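Local structure of Maltose/maltodextrin transport permease homologue (Bdellovibrio bacteriovorus HD100, 6FFL) at residues Leu294-Thr297 with Pro298-Leu301; Leu301-Ala304 with Glu305-Val309. The protein binds maltotriose through this extracellular solute-binding (MalE) domain, which is fused to the MalF membrane subunit and probably serves maltose/maltodextrin uptake. All blocks are in the same frame, centred on the assembly; numbering follows the deposited sequence.

Contact 1 of 2, residues Leu294-Thr297 with Pro298-Leu301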
# COMPACT_ATOMS: atom_id res chain seq x y z
N LEU A 294 -4.25 18.16 8.91
CA LEU A 294 -3.49 16.92 8.73
C LEU A 294 -2.90 16.82 7.33
O LEU A 294 -2.05 15.95 7.11
CB LEU A 294 -4.38 15.70 9.01
CG LEU A 294 -4.80 15.53 10.47
CD1 LEU A 294 -5.80 14.38 10.63
CD2 LEU A 294 -3.58 15.33 11.37
N THR A 295 -3.31 17.67 6.40
CA THR A 295 -2.67 17.75 5.10
C THR A 295 -1.79 18.98 4.96
O THR A 295 -1.21 19.19 3.89
CB THR A 295 -3.73 17.73 3.98
OG1 THR A 295 -4.64 18.82 4.17
CG2 THR A 295 -4.52 16.40 3.99
N SER A 296 -1.65 19.78 6.03
CA SER A 296 -0.84 20.98 5.96
C SER A 296 0.64 20.61 5.90
O SER A 296 1.06 19.52 6.30
CB SER A 296 -1.11 21.91 7.16
OG SER A 296 -0.59 21.39 8.38
N THR A 297 1.44 21.54 5.39
CA THR A 297 2.85 21.23 5.18
C THR A 297 3.60 20.95 6.48
O THR A 297 4.43 20.03 6.49
CB THR A 297 3.50 22.37 4.36
OG1 THR A 297 3.11 22.21 2.99
CG2 THR A 297 5.05 22.32 4.44
N PRO A 298 3.34 21.65 7.60
CA PRO A 298 3.99 21.24 8.86
C PRO A 298 3.74 19.79 9.23
O PRO A 298 4.67 19.11 9.67
CB PRO A 298 3.40 22.22 9.88
CG PRO A 298 3.18 23.46 9.07
CD PRO A 298 2.69 22.97 7.73
N VAL A 299 2.52 19.27 9.03
CA VAL A 299 2.26 17.86 9.35
C VAL A 299 2.90 16.94 8.32
O VAL A 299 3.46 15.89 8.68
CB VAL A 299 0.74 17.60 9.47
CG1 VAL A 299 0.48 16.11 9.66
CG2 VAL A 299 0.16 18.39 10.64
N GLN A 300 2.82 17.28 7.04
CA GLN A 300 3.47 16.46 6.02
C GLN A 300 4.97 16.34 6.28
O GLN A 300 5.55 15.26 6.09
CB GLN A 300 3.23 17.05 4.63
CG GLN A 300 1.77 17.05 4.19
CD GLN A 300 1.63 17.13 2.69
OE1 GLN A 300 2.59 16.89 1.96
NE2 GLN A 300 0.42 17.46 2.21
N LEU A 301 5.60 17.42 6.69
CA LEU A 301 7.04 17.38 6.95
C LEU A 301 7.37 16.67 8.26
O LEU A 301 8.49 16.19 8.42
CB LEU A 301 7.62 18.79 6.94
CG LEU A 301 7.65 19.47 5.56
CD1 LEU A 301 8.14 20.92 5.67
CD2 LEU A 301 8.50 18.66 4.58

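Contact 2 of 2, residues Leu301-Ala304 with Glu305-Val309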
# COMPACT_ATOMS: atom_id res chain seq x y z
N LEU A 301 5.60 17.42 6.69
CA LEU A 301 7.04 17.38 6.95
C LEU A 301 7.37 16.67 8.26
O LEU A 301 8.49 16.19 8.42
CB LEU A 301 7.62 18.79 6.94
CG LEU A 301 7.65 19.47 5.56
CD1 LEU A 301 8.14 20.92 5.67
CD2 LEU A 301 8.50 18.66 4.58
N LEU A 302 6.43 16.63 9.21
CA LEU A 302 6.63 15.80 10.39
C LEU A 302 6.72 14.33 10.00
O LEU A 302 7.63 13.61 10.45
CB LEU A 302 5.49 16.01 11.38
CG LEU A 302 5.58 15.27 12.71
CD1 LEU A 302 6.81 15.70 13.50
CD2 LEU A 302 4.30 15.52 13.51
N PHE A 303 5.80 13.86 9.15
CA PHE A 303 5.88 12.50 8.62
C PHE A 303 7.15 12.32 7.80
O PHE A 303 7.85 11.31 7.94
CB PHE A 303 4.66 12.17 7.76
CG PHE A 303 3.44 11.81 8.56
CD1 PHE A 303 3.28 10.53 9.06
CD2 PHE A 303 2.44 12.74 8.79
CE1 PHE A 303 2.17 10.18 9.78
CE2 PHE A 303 1.32 12.41 9.52
CZ PHE A 303 1.19 11.12 10.02
N ALA A 304 7.45 13.28 6.93
CA ALA A 304 8.66 13.17 6.12
C ALA A 304 9.90 13.03 7.01
O ALA A 304 10.80 12.23 6.71
CB ALA A 304 8.79 14.38 5.19
N GLU A 305 9.94 13.75 8.13
CA GLU A 305 11.11 13.72 9.00
C GLU A 305 11.19 12.42 9.80
O GLU A 305 12.27 11.86 9.97
CB GLU A 305 11.09 14.93 9.93
CG GLU A 305 12.20 14.96 10.96
CD GLU A 305 12.11 16.19 11.85
OE1 GLU A 305 11.16 16.27 12.66
OE2 GLU A 305 12.96 17.09 11.71
N LYS A 306 10.06 11.94 10.30
CA LYS A 306 10.08 10.83 11.25
C LYS A 306 9.93 9.46 10.61
O LYS A 306 10.48 8.48 11.14
CB LYS A 306 9.01 11.05 12.32
CG LYS A 306 9.23 12.36 13.08
CD LYS A 306 8.85 12.27 14.54
CE LYS A 306 9.27 13.53 15.29
NZ LYS A 306 9.00 13.42 16.75
N VAL A 307 9.22 9.34 9.48
CA VAL A 307 9.07 8.05 8.82
C VAL A 307 9.50 8.07 7.36
O VAL A 307 9.38 7.06 6.67
CB VAL A 307 7.64 7.48 8.96
CG1 VAL A 307 7.29 7.35 10.45
CG2 VAL A 307 6.59 8.34 8.20
N GLY A 308 10.01 9.20 6.86
CA GLY A 308 10.82 9.20 5.67
C GLY A 308 10.09 9.21 4.35
O GLY A 308 10.73 8.99 3.31
N VAL A 309 8.78 9.47 4.33
CA VAL A 309 7.99 9.39 3.11
C VAL A 309 7.95 10.73 2.38
O VAL A 309 8.29 11.77 2.94
CB VAL A 309 6.56 8.88 3.41
CG1 VAL A 309 6.62 7.46 3.97
CG2 VAL A 309 5.84 9.81 4.37

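Contact 1 of 2, residues Leu294-Thr297 with Pro298-Leu301
The N-terminus of helix 297-307, reached by a tight link from helix 281-294, is drawn together by Gln300, whose side-chain amide turns back to the backbone carbonyl of Thr295. Gln300 NE2 donates to Thr295 O over 2.9 Å, with an N-H...O angle of 141°; the donor stands 35° from the carbonyl plane. The same residue uses its main chain as well, Gln300 N binding Ser296 O in a nearly straight bond of 2.9 Å. With Ser296 as the N-cap residue and Pro298 in the first turn, where a proline's lack of an N-H costs nothing, the helix starts here; Leu301 N to Thr297 O at 2.9 Å carries it on. Ser296 OG makes no capping bond and instead returns to Tyr293 O. Beside the turn, Val299 CG1, anti to the backbone N (chi1 174°), lies 3.6 Å from Leu294 O and so rests on the Leu294 carbonyl. On another side Thr297 CG2 runs alongside Leu301 CD1 at 3.6 Å, the two side chains pointing the same way. Gln300 OE1 accepts from Asn313 N, so both ends of the buried amide are bonded, while Thr295 OG1 is held by Tyr89 and Leu291 O.

Contact 2 of 2, residues Leu301-Ala304 with Glu305-Val309
Phe303 and Val307, one turn apart near the C-terminal end of helix 297-307, lie side by side on its buried face and point the same way. Val307 CG2 comes to the edge of the Phe303 ring, near its plane, 4.1 Å from CD1. The same methyl is pressed much closer to the backbone, 3.2 Å from Phe303 O, because chi1 of -58° sets CG2 between the N and the carbonyl carbon of Val307. Phe303 O is gripped twice, by Val307 N at 2.9 Å and by Gly308 N at 3.2 Å, the latter in the carbonyl plane. Gly308, with phi of 83°, is the first residue to leave helical geometry, and its N-H also makes a weak bond to Ala304 O as the chain turns out of the helix. Beyond it Val309 folds back: its O meets Ala304 CB at 3.5 Å, and its CG2 approaches Phe303 CB. Helix 13-29 packs against this side through Val18, which touches Phe303, and His15, which touches Val307.

The outer side is looser. Leu302 CD1 reaches Lys306 CE at 3.7 Å, the aliphatic part of the lysine passing across the methyl; closer to the backbone, Lys306 CG sits 3.3 Å from Leu302 O. The lysine chain, bent at chi2, carries NZ to a salt bridge with Glu21 of helix 13-29, which the leucine also touches. Glu305 is solvent-exposed and meets the preceding turn through its base, where CB rests on Leu301 O while the chain beyond runs out extended.

In the fold
Contacts 1 and 2 are the two ends of helix 297-307, centred about 10 Å apart and sharing Leu301. Both combine core and surface: Leu294, Thr295, Val299 and Gln300 are buried in the first, with Pro298 exposed; Phe303, Ala304 and Val307 to Val309 are buried in the second, with Glu305 and Lys306 exposed. Backbone bonds run through both. Contact 1 adds a side-chain amide bond and a tie to Asn313, whereas contact 2 ends with one carbonyl shared by two N-H groups. There helix 13-29 receives both the apolar side chains and, at the rim, the lysine charge. Pro311 of strand 310-311 touches both contacts. At contact 2 the Phe303 side chain is about 9 Å from a bound glucose unit.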